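Local coordinates for protein probable zinc protease (Pseudomonas aeruginosa, PDB 4NNZ) that probably acts as a zinc-dependent metallopeptidase of the M16 family, forming one subunit of a heterodimeric protease, at residues N14-I19 and N188-V193; H179-W184 and P215-P220; L247-N252 and G331-L336; A295-Y300 and L313-N318. All blocks are in the same frame, centred on the assembly; numbering follows the deposited sequence.

Contact 1: residues N14-I19 and N188-V193; sequences NGLKVI and NNATLV
Asn14 O rests 3.6 Å from Asn188 CB, while Asn14 OD1 folds back to make a weak Asx-turn bond to Leu16 N. Its ND2 is held by Ile214 O. Gly15, in a positive-phi conformation that suits glycine, passes close to Asn188, and a water bridges Gly15 O (2.6 Å) and Ala190 O (2.9 Å). At Leu16, CG is swung opposite the main-chain N (chi1 -179°), which brings CD1 against Ala190, 3.3 Å from its O. Regular pairing begins at Lys17: its O receives Leu192 N at 3.0 Å in a nearly straight bond (175° at the hydrogen), while its ammonium leads off to Glu9 and Glu378. Val18 lies alongside Leu192, the two side chains pointing the same way with CG1 and CD2 4.1 Å apart. Ile19 N then donates to Leu192 O at 2.9 Å. Ile19 and Val193 share the other face with Lys17 and Thr191, under helix 367-379. Leu192 thus bonds through N and O to the two residues flanking its partner Val18, the signature of parallel strands, here two inner neighbours of a mixed beta sheet.

Contact 2: residues H179-W184 and P215-P220; sequences HWYESW and PWRQLP
Pro220 lays its pyrrolidine ring over one face of the Trp184 indole, and this overlap carries much of the contact. CD stands 3.9 Å from the centroid of the Trp184 six-membered ring and only 10° off its normal, a CH-pi contact, while Pro220 CB closes to 3.4 Å from Trp184 CH2 near the rim. The indole is itself steadied from its own helix, since the edge of Trp184 is set over a face of Trp180, its CD1 above the ring centre; Tyr41 adds an edge-to-face partner. Leu219 fills in beside this pair, its CD1 3.6 Å from Ser183 O, and Pro220 CD comes to 3.5 Å from the same carbonyl oxygen.

Arg217 reaches the helix from another direction. Its chain bends about the CG–CD bond, which turns NE to the helix, and NE donates to Glu182 O at 3.2 Å; the bond is moderately bent (148° at the hydrogen), and the oxygen lies well out of the guanidinium plane. That plane stands at 76° to the Tyr181 ring, with NH2 4.1 Å from Tyr181 CE1, while the Tyr181 hydroxyl is bonded to Arg110 O.

Glu182 O belongs to the last turn of helix 174-184, where carbonyls run short of helical N-H partners. Arg217 supplies one from a side chain, and its positive charge would probably sit favourably at the negative end of the helix dipole; the proline and leucine meanwhile shield the neighbouring Ser183 carbonyl with carbon.

Contact 3: residues L247-N252 and G331-L336; sequences LIMGFN and GLWKQL
Phe251 and Trp333 form the aromatic part of this interface, an offset edge-to-face pair in which the phenyl edge is directed at the indole face. Their planes stand at 83°, the centroid of the Phe251 ring is 5.7 Å from that of the Trp333 six-membered ring, and the nearest approach is Phe251 CZ to Trp333 CH2 at 3.7 Å.

A CH-pi contact accompanies it. Met249 turns at its thioether (chi3 72°), setting CE over the face of the Trp333 five-membered ring, 4.2 Å from its centroid. Leu336 CD1 lies over the same indole face from within the helix.

The remaining contacts are apolar. Leu332 CD1 serves two residues of the strand, meeting Met249 SD at 3.8 Å and Leu247 CD2 at 4.0 Å, and in each pair the two side chains run antiparallel past one another. Leu336 CD1 also reaches Phe251 CE2, at 4.1 Å.

Alternate strand residues thus face the helix, whose short segment runs at 34° to the strand, with the axes 11.6 Å apart at their closest. Leu332 also touches Leu283 and Leu287 of helix 282-288, while Met249 touches Leu415 and Leu417 of the adjacent strand 415-422; Phe410, in a loop, meets Phe251 and Leu336.

Contact 4: residues A295-Y300 and L313-N318; sequences AGASTY and LSATPN
Peptide planes are the flat groups that matter between 295-299 and 313-316, and the carbonyls are met at different tilts. Ser314 N approaches Ser298 O from above the carbonyl plane, 37° out of it, at 2.8 Å. Thr316 N comes closer to the plane of the Gly296 carbonyl, tilted 20°, with a bond of 3.0 Å to its O. Ala295 N reaches Thr316 O at 2.8 Å with a tilt of 32°, binding the corner where the chain turns into the strand. The reciprocal bond from Ser298 N to Ser314 O is also made, but the position of that oxygen is less certain.

The side chains sort onto two faces. On one, the small methyls of Ala297 and Ala315 meet CB to CB at 3.9 Å in a non-hydrogen-bonded pair, with Thr299 and Leu313 next along; Val328 and Leu332 of helix 325-341 pack onto Ala315 and Leu313. The other face carries hydroxyls. Ser298 OG, set between the main-chain N and carbonyl carbon, rests against Ser314 CB at 3.2 Å, and Thr316 OG1 lies 3.4 Å from Ala295 CB. Beyond the strands, Asn318 ND2 binds Glu292 O and its OD1 takes Lys321 N, fixing the chain where the pairing ends.

Strand 309-317 is bonded further to strand 246-253, whereas strand 294-301 is the outermost of the sheet within this chain. The arrangement is therefore an antiparallel beta hairpin at a sheet margin, largely apolar on the Ala297, Ala315 and Leu313 face under helix 325-341, and hydroxyl-bearing on the Ser298, Ser314 and Thr316 face.

In the fold
The four contacts fall into two groups on opposite sides of the chain's centre, with about 40 to 43 Å between contact centres. Contacts 1 and 2 join through Asn188 and Asn189, which bond to Arg217 O and Trp184 O, so strand 190-196 is tied both to the end of the helix before it and to the loop 215-220. Contacts 3 and 4 share one sheet: strand 309-317 lies between strands 246-253 and 294-301, and Leu332 touches Leu313 across the layer. Contacts 1 and 3 are buried, yet the first relies on backbone bonds and the third on side chains alone. Contacts 2 and 4 are partly buried: 2 rests on one arginine-to-carbonyl bond and proline–indole packing, 4 on strand bonding.

Contact 1: residues N14-I19 and N188-V193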
# COMPACT_ATOMS: atom_id res chain seq x y z
N ASN A 14 -27.59 12.94 -15.39
CA ASN A 14 -26.46 13.20 -14.52
C ASN A 14 -25.55 12.00 -14.45
O ASN A 14 -24.50 12.05 -13.88
CB ASN A 14 -26.84 13.74 -13.15
CG ASN A 14 -27.85 12.89 -12.45
OD1 ASN A 14 -28.16 11.81 -12.87
ND2 ASN A 14 -28.38 13.40 -11.37
N GLY A 15 -25.93 10.95 -15.14
CA GLY A 15 -25.11 9.76 -15.20
C GLY A 15 -25.43 8.71 -14.19
O GLY A 15 -24.81 7.68 -14.16
N LEU A 16 -26.43 8.95 -13.39
CA LEU A 16 -26.91 7.95 -12.50
C LEU A 16 -27.45 6.87 -13.36
O LEU A 16 -28.13 7.14 -14.29
CB LEU A 16 -28.02 8.51 -11.67
CG LEU A 16 -28.60 7.55 -10.67
CD1 LEU A 16 -27.50 7.00 -9.80
CD2 LEU A 16 -29.61 8.26 -9.82
N LYS A 17 -27.15 5.63 -13.03
CA LYS A 17 -27.68 4.48 -13.71
C LYS A 17 -28.76 3.92 -12.85
O LYS A 17 -28.62 3.87 -11.67
CB LYS A 17 -26.59 3.45 -13.89
CG LYS A 17 -26.97 2.28 -14.76
CD LYS A 17 -25.78 1.40 -15.04
CE LYS A 17 -25.95 0.61 -16.32
NZ LYS A 17 -24.69 -0.02 -16.78
N VAL A 18 -29.86 3.53 -13.45
CA VAL A 18 -30.97 3.01 -12.70
C VAL A 18 -31.31 1.63 -13.21
O VAL A 18 -31.40 1.42 -14.38
CB VAL A 18 -32.19 3.93 -12.76
CG1 VAL A 18 -33.30 3.37 -11.93
CG2 VAL A 18 -31.84 5.32 -12.28
N ILE A 19 -31.44 0.69 -12.31
CA ILE A 19 -31.83 -0.64 -12.70
C ILE A 19 -33.06 -1.07 -11.96
O ILE A 19 -33.14 -0.92 -10.77
CB ILE A 19 -30.71 -1.65 -12.49
CG1 ILE A 19 -29.51 -1.27 -13.33
CG2 ILE A 19 -31.18 -3.01 -12.94
CD1 ILE A 19 -28.26 -2.03 -13.03
N ASN A 188 -22.86 10.11 -11.10
CA ASN A 188 -22.18 9.37 -12.11
C ASN A 188 -21.23 8.37 -11.51
O ASN A 188 -20.55 7.67 -12.20
CB ASN A 188 -21.49 10.28 -13.10
CG ASN A 188 -20.70 11.38 -12.44
OD1 ASN A 188 -21.24 12.21 -11.76
ND2 ASN A 188 -19.42 11.38 -12.68
N ASN A 189 -21.18 8.32 -10.19
CA ASN A 189 -20.47 7.28 -9.50
C ASN A 189 -21.37 6.30 -8.81
O ASN A 189 -20.93 5.55 -8.01
CB ASN A 189 -19.50 7.87 -8.50
CG ASN A 189 -18.34 6.96 -8.23
OD1 ASN A 189 -17.92 6.24 -9.09
ND2 ASN A 189 -17.85 6.99 -7.04
N ALA A 190 -22.64 6.31 -9.13
CA ALA A 190 -23.60 5.57 -8.36
C ALA A 190 -24.59 4.76 -9.16
O ALA A 190 -24.84 5.04 -10.29
CB ALA A 190 -24.31 6.50 -7.43
N THR A 191 -25.11 3.72 -8.55
CA THR A 191 -26.17 2.94 -9.16
C THR A 191 -27.36 2.79 -8.25
O THR A 191 -27.20 2.44 -7.14
CB THR A 191 -25.72 1.54 -9.53
OG1 THR A 191 -24.57 1.63 -10.34
CG2 THR A 191 -26.72 0.92 -10.34
N LEU A 192 -28.55 3.03 -8.75
CA LEU A 192 -29.74 2.86 -7.97
C LEU A 192 -30.36 1.59 -8.44
O LEU A 192 -30.52 1.40 -9.60
CB LEU A 192 -30.68 3.99 -8.25
CG LEU A 192 -32.07 3.79 -7.68
CD1 LEU A 192 -32.02 3.73 -6.18
CD2 LEU A 192 -32.98 4.89 -8.13
N VAL A 193 -30.69 0.70 -7.51
CA VAL A 193 -31.28 -0.55 -7.89
C VAL A 193 -32.61 -0.76 -7.23
O VAL A 193 -32.72 -0.59 -6.05
CB VAL A 193 -30.39 -1.72 -7.54
CG1 VAL A 193 -30.99 -2.98 -8.09
CG2 VAL A 193 -29.03 -1.51 -8.14
O HOH W 1 -23.37 6.15 -12.58

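Contact 2: residues H179-W184 and P215-P220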
# COMPACT_ATOMS: atom_id res chain seq x y z
N HIS A 179 -14.31 16.29 1.64
CA HIS A 179 -13.68 16.25 0.37
C HIS A 179 -13.90 14.94 -0.32
O HIS A 179 -14.07 14.87 -1.50
CB HIS A 179 -12.22 16.51 0.54
CG HIS A 179 -11.48 16.58 -0.75
ND1 HIS A 179 -11.53 17.67 -1.58
CD2 HIS A 179 -10.68 15.68 -1.36
CE1 HIS A 179 -10.80 17.44 -2.64
NE2 HIS A 179 -10.27 16.24 -2.53
N TRP A 180 -13.85 13.90 0.47
CA TRP A 180 -14.11 12.58 0.00
C TRP A 180 -15.53 12.48 -0.44
O TRP A 180 -15.83 11.83 -1.40
CB TRP A 180 -13.78 11.59 1.10
CG TRP A 180 -13.56 10.21 0.67
CD1 TRP A 180 -14.37 9.19 0.89
CD2 TRP A 180 -12.43 9.67 -0.01
NE1 TRP A 180 -13.87 8.06 0.39
CE2 TRP A 180 -12.67 8.32 -0.17
CE3 TRP A 180 -11.25 10.20 -0.51
CZ2 TRP A 180 -11.79 7.50 -0.80
CZ3 TRP A 180 -10.41 9.39 -1.12
CH2 TRP A 180 -10.66 8.05 -1.26
N TYR A 181 -16.42 13.12 0.29
CA TYR A 181 -17.80 13.12 -0.09
C TYR A 181 -17.98 13.81 -1.41
O TYR A 181 -18.64 13.32 -2.28
CB TYR A 181 -18.68 13.73 0.99
CG TYR A 181 -20.06 14.05 0.53
CD1 TYR A 181 -20.29 15.14 -0.25
CD2 TYR A 181 -21.12 13.26 0.86
CE1 TYR A 181 -21.54 15.44 -0.71
CE2 TYR A 181 -22.38 13.56 0.41
CZ TYR A 181 -22.57 14.66 -0.37
OH TYR A 181 -23.80 14.98 -0.82
N GLU A 182 -17.34 14.95 -1.56
CA GLU A 182 -17.44 15.73 -2.76
C GLU A 182 -16.93 15.00 -3.95
O GLU A 182 -17.47 15.13 -5.01
CB GLU A 182 -16.59 16.97 -2.64
CG GLU A 182 -17.30 18.15 -2.05
CD GLU A 182 -16.34 19.20 -1.55
OE1 GLU A 182 -15.15 18.92 -1.45
OE2 GLU A 182 -16.79 20.31 -1.27
N SER A 183 -15.82 14.34 -3.78
CA SER A 183 -15.18 13.66 -4.86
C SER A 183 -15.93 12.49 -5.41
O SER A 183 -15.94 12.29 -6.57
CB SER A 183 -13.79 13.26 -4.47
OG SER A 183 -13.24 14.24 -3.67
N TRP A 184 -16.48 11.68 -4.54
CA TRP A 184 -16.94 10.37 -4.94
C TRP A 184 -18.40 10.08 -4.84
O TRP A 184 -18.88 9.19 -5.48
CB TRP A 184 -16.21 9.32 -4.14
CG TRP A 184 -14.78 9.30 -4.31
CD1 TRP A 184 -13.88 9.65 -3.40
CD2 TRP A 184 -14.06 8.85 -5.44
NE1 TRP A 184 -12.64 9.47 -3.88
CE2 TRP A 184 -12.73 8.97 -5.14
CE3 TRP A 184 -14.42 8.36 -6.68
CZ2 TRP A 184 -11.77 8.63 -6.02
CZ3 TRP A 184 -13.46 8.03 -7.53
CH2 TRP A 184 -12.16 8.17 -7.22
N PRO A 215 -26.41 17.43 -9.93
CA PRO A 215 -25.59 17.49 -11.13
C PRO A 215 -24.38 16.60 -11.15
O PRO A 215 -23.87 16.26 -10.13
CB PRO A 215 -25.14 18.91 -11.14
CG PRO A 215 -24.80 19.15 -9.76
CD PRO A 215 -25.89 18.54 -8.99
N TRP A 216 -23.94 16.25 -12.33
CA TRP A 216 -22.79 15.44 -12.57
C TRP A 216 -21.56 16.15 -12.06
O TRP A 216 -21.49 17.34 -12.11
CB TRP A 216 -22.73 15.32 -14.06
CG TRP A 216 -21.74 14.49 -14.64
CD1 TRP A 216 -21.89 13.25 -15.04
CD2 TRP A 216 -20.43 14.88 -14.99
NE1 TRP A 216 -20.75 12.78 -15.58
CE2 TRP A 216 -19.83 13.78 -15.56
CE3 TRP A 216 -19.69 16.04 -14.85
CZ2 TRP A 216 -18.54 13.80 -15.99
CZ3 TRP A 216 -18.44 16.06 -15.27
CH2 TRP A 216 -17.86 14.95 -15.83
N ARG A 217 -20.62 15.40 -11.51
CA ARG A 217 -19.40 15.95 -10.97
C ARG A 217 -18.25 15.19 -11.55
O ARG A 217 -18.34 14.01 -11.66
CB ARG A 217 -19.36 15.77 -9.46
CG ARG A 217 -20.48 16.38 -8.66
CD ARG A 217 -20.06 16.66 -7.22
NE ARG A 217 -20.36 15.57 -6.31
CZ ARG A 217 -21.59 15.20 -5.96
NH1 ARG A 217 -22.33 14.52 -6.82
NH2 ARG A 217 -22.08 15.49 -4.76
N GLN A 218 -17.16 15.87 -11.90
CA GLN A 218 -15.99 15.19 -12.39
C GLN A 218 -15.39 14.35 -11.31
O GLN A 218 -15.35 14.73 -10.17
CB GLN A 218 -14.96 16.19 -12.89
CG GLN A 218 -13.71 15.55 -13.41
CD GLN A 218 -13.79 15.24 -14.87
OE1 GLN A 218 -13.45 14.16 -15.30
NE2 GLN A 218 -14.24 16.19 -15.64
N LEU A 219 -14.93 13.19 -11.69
CA LEU A 219 -14.51 12.24 -10.74
C LEU A 219 -13.04 12.20 -10.76
O LEU A 219 -12.43 12.57 -11.72
CB LEU A 219 -15.05 10.88 -11.10
CG LEU A 219 -16.13 10.29 -10.23
CD1 LEU A 219 -17.11 11.35 -9.85
CD2 LEU A 219 -16.83 9.20 -11.00
N PRO A 220 -12.45 11.68 -9.71
CA PRO A 220 -11.04 11.40 -9.72
C PRO A 220 -10.79 10.18 -10.55
O PRO A 220 -11.71 9.50 -10.92
CB PRO A 220 -10.74 11.13 -8.28
CG PRO A 220 -11.71 11.96 -7.57
CD PRO A 220 -12.95 11.85 -8.35

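Contact 3: residues L247-N252 and G331-L336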
# COMPACT_ATOMS: atom_id res chain seq x y z
N LEU A 247 -3.65 -21.97 10.02
CA LEU A 247 -2.92 -21.71 8.83
C LEU A 247 -3.76 -20.99 7.84
O LEU A 247 -4.87 -21.34 7.63
CB LEU A 247 -2.45 -23.01 8.22
CG LEU A 247 -1.38 -22.90 7.16
CD1 LEU A 247 -0.11 -22.38 7.74
CD2 LEU A 247 -1.15 -24.24 6.54
N ILE A 248 -3.21 -19.97 7.22
CA ILE A 248 -3.87 -19.28 6.16
C ILE A 248 -2.99 -19.32 4.95
O ILE A 248 -1.88 -18.95 5.02
CB ILE A 248 -4.11 -17.83 6.55
CG1 ILE A 248 -4.59 -17.74 7.98
CG2 ILE A 248 -5.07 -17.16 5.60
CD1 ILE A 248 -5.18 -16.42 8.35
N MET A 249 -3.50 -19.79 3.83
CA MET A 249 -2.78 -19.72 2.58
C MET A 249 -3.56 -18.97 1.53
O MET A 249 -4.70 -19.25 1.31
CB MET A 249 -2.48 -21.10 2.07
CG MET A 249 -1.50 -21.85 2.92
SD MET A 249 -1.38 -23.56 2.48
CE MET A 249 -0.52 -23.49 0.94
N GLY A 250 -2.94 -18.01 0.87
CA GLY A 250 -3.60 -17.27 -0.17
C GLY A 250 -2.85 -17.26 -1.47
O GLY A 250 -1.69 -17.12 -1.46
N PHE A 251 -3.53 -17.42 -2.58
CA PHE A 251 -2.88 -17.35 -3.87
C PHE A 251 -3.36 -16.18 -4.71
O PHE A 251 -4.51 -16.02 -4.90
CB PHE A 251 -3.10 -18.64 -4.61
CG PHE A 251 -2.32 -19.77 -4.07
CD1 PHE A 251 -1.03 -19.94 -4.41
CD2 PHE A 251 -2.89 -20.67 -3.22
CE1 PHE A 251 -0.31 -20.98 -3.93
CE2 PHE A 251 -2.17 -21.70 -2.72
CZ PHE A 251 -0.87 -21.86 -3.08
N ASN A 252 -2.44 -15.37 -5.21
CA ASN A 252 -2.83 -14.24 -6.02
C ASN A 252 -3.34 -14.68 -7.35
O ASN A 252 -2.71 -15.43 -8.05
CB ASN A 252 -1.66 -13.30 -6.26
CG ASN A 252 -1.21 -12.59 -5.03
OD1 ASN A 252 -0.35 -13.04 -4.35
ND2 ASN A 252 -1.79 -11.46 -4.77
N GLY A 331 0.16 -31.20 3.86
CA GLY A 331 -1.07 -31.80 3.43
C GLY A 331 -1.88 -31.03 2.42
O GLY A 331 -2.42 -31.61 1.53
N LEU A 332 -1.99 -29.74 2.58
CA LEU A 332 -2.67 -28.93 1.61
C LEU A 332 -1.98 -28.92 0.27
O LEU A 332 -2.63 -28.96 -0.74
CB LEU A 332 -2.83 -27.52 2.14
CG LEU A 332 -3.81 -27.42 3.29
CD1 LEU A 332 -3.65 -26.14 4.05
CD2 LEU A 332 -5.24 -27.59 2.86
N TRP A 333 -0.67 -28.85 0.25
CA TRP A 333 0.05 -28.84 -1.00
C TRP A 333 -0.19 -30.15 -1.73
O TRP A 333 -0.31 -30.17 -2.91
CB TRP A 333 1.53 -28.59 -0.80
CG TRP A 333 1.93 -27.16 -0.87
CD1 TRP A 333 2.46 -26.44 0.12
CD2 TRP A 333 1.85 -26.28 -1.98
NE1 TRP A 333 2.71 -25.19 -0.28
CE2 TRP A 333 2.35 -25.07 -1.58
CE3 TRP A 333 1.42 -26.42 -3.29
CZ2 TRP A 333 2.42 -23.99 -2.41
CZ3 TRP A 333 1.48 -25.36 -4.10
CH2 TRP A 333 1.98 -24.16 -3.68
N LYS A 334 -0.30 -31.23 -0.99
CA LYS A 334 -0.54 -32.50 -1.59
C LYS A 334 -1.85 -32.53 -2.32
O LYS A 334 -1.94 -33.02 -3.40
CB LYS A 334 -0.59 -33.55 -0.50
CG LYS A 334 0.33 -34.71 -0.72
CD LYS A 334 -0.04 -35.88 0.16
CE LYS A 334 -0.99 -36.85 -0.52
NZ LYS A 334 -0.55 -38.26 -0.42
N GLN A 335 -2.87 -32.00 -1.70
CA GLN A 335 -4.15 -31.87 -2.33
C GLN A 335 -4.16 -30.94 -3.51
O GLN A 335 -4.81 -31.19 -4.47
CB GLN A 335 -5.18 -31.47 -1.30
CG GLN A 335 -5.26 -32.46 -0.18
CD GLN A 335 -5.47 -33.86 -0.67
OE1 GLN A 335 -6.22 -34.08 -1.59
NE2 GLN A 335 -4.78 -34.81 -0.08
N LEU A 336 -3.46 -29.84 -3.42
CA LEU A 336 -3.30 -28.97 -4.56
C LEU A 336 -2.54 -29.62 -5.68
O LEU A 336 -2.86 -29.43 -6.80
CB LEU A 336 -2.64 -27.67 -4.16
CG LEU A 336 -3.41 -26.85 -3.14
CD1 LEU A 336 -2.57 -25.77 -2.51
CD2 LEU A 336 -4.64 -26.25 -3.75

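Contact 4: residues A295-Y300 and L313-N318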
# COMPACT_ATOMS: atom_id res chain seq x y z
N ALA A 295 -8.35 -30.18 11.96
CA ALA A 295 -9.63 -30.06 12.61
C ALA A 295 -10.74 -29.56 11.71
O ALA A 295 -11.86 -30.01 11.79
CB ALA A 295 -9.51 -29.16 13.81
N GLY A 296 -10.43 -28.55 10.92
CA GLY A 296 -11.33 -28.01 9.94
C GLY A 296 -10.53 -27.33 8.87
O GLY A 296 -9.41 -27.02 9.08
N ALA A 297 -11.10 -27.16 7.70
CA ALA A 297 -10.44 -26.49 6.63
C ALA A 297 -11.45 -25.86 5.71
O ALA A 297 -12.45 -26.43 5.42
CB ALA A 297 -9.55 -27.46 5.89
N SER A 298 -11.16 -24.67 5.24
CA SER A 298 -12.06 -23.97 4.35
C SER A 298 -11.38 -23.27 3.21
O SER A 298 -10.18 -23.24 3.13
CB SER A 298 -12.90 -22.99 5.11
OG SER A 298 -12.08 -22.15 5.85
N THR A 299 -12.18 -22.74 2.31
CA THR A 299 -11.71 -21.96 1.21
C THR A 299 -12.62 -20.78 0.99
O THR A 299 -13.79 -20.85 1.25
CB THR A 299 -11.61 -22.74 -0.10
OG1 THR A 299 -12.91 -22.92 -0.64
CG2 THR A 299 -11.04 -24.04 0.10
N TYR A 300 -12.05 -19.68 0.55
CA TYR A 300 -12.83 -18.57 0.14
C TYR A 300 -12.19 -17.96 -1.08
O TYR A 300 -11.02 -17.80 -1.11
CB TYR A 300 -12.93 -17.60 1.29
CG TYR A 300 -13.55 -16.26 0.97
CD1 TYR A 300 -14.90 -16.12 0.77
CD2 TYR A 300 -12.76 -15.14 0.88
CE1 TYR A 300 -15.45 -14.90 0.48
CE2 TYR A 300 -13.31 -13.92 0.59
CZ TYR A 300 -14.64 -13.79 0.39
OH TYR A 300 -15.15 -12.55 0.12
N LEU A 313 -7.15 -20.44 1.56
CA LEU A 313 -7.29 -21.68 2.26
C LEU A 313 -7.13 -21.47 3.75
O LEU A 313 -6.31 -20.73 4.19
CB LEU A 313 -6.26 -22.67 1.78
CG LEU A 313 -6.68 -23.42 0.54
CD1 LEU A 313 -6.03 -22.84 -0.69
CD2 LEU A 313 -6.34 -24.88 0.69
N SER A 314 -7.98 -22.11 4.52
CA SER A 314 -7.91 -22.05 5.95
C SER A 314 -7.98 -23.42 6.60
O SER A 314 -8.89 -24.15 6.35
CB SER A 314 -9.06 -21.22 6.42
OG SER A 314 -8.62 -20.29 7.33
N ALA A 315 -7.03 -23.75 7.44
CA ALA A 315 -7.12 -24.99 8.15
C ALA A 315 -6.62 -24.82 9.53
O ALA A 315 -5.77 -24.03 9.76
CB ALA A 315 -6.32 -26.05 7.44
N THR A 316 -7.15 -25.57 10.45
CA THR A 316 -6.62 -25.59 11.77
C THR A 316 -6.18 -27.02 12.00
O THR A 316 -6.77 -27.93 11.48
CB THR A 316 -7.60 -25.06 12.81
OG1 THR A 316 -8.62 -26.02 13.02
CG2 THR A 316 -8.24 -23.83 12.32
N PRO A 317 -5.10 -27.23 12.71
CA PRO A 317 -4.52 -28.56 12.84
C PRO A 317 -5.25 -29.47 13.79
O PRO A 317 -5.88 -28.97 14.68
CB PRO A 317 -3.12 -28.27 13.31
CG PRO A 317 -3.19 -26.99 13.98
CD PRO A 317 -4.31 -26.22 13.39
N ASN A 318 -5.13 -30.77 13.63
CA ASN A 318 -5.80 -31.66 14.53
C ASN A 318 -4.88 -31.69 15.70
O ASN A 318 -3.90 -32.37 15.71
CB ASN A 318 -5.93 -33.05 13.95
CG ASN A 318 -6.42 -34.07 14.95
OD1 ASN A 318 -6.49 -33.81 16.13
ND2 ASN A 318 -6.77 -35.23 14.48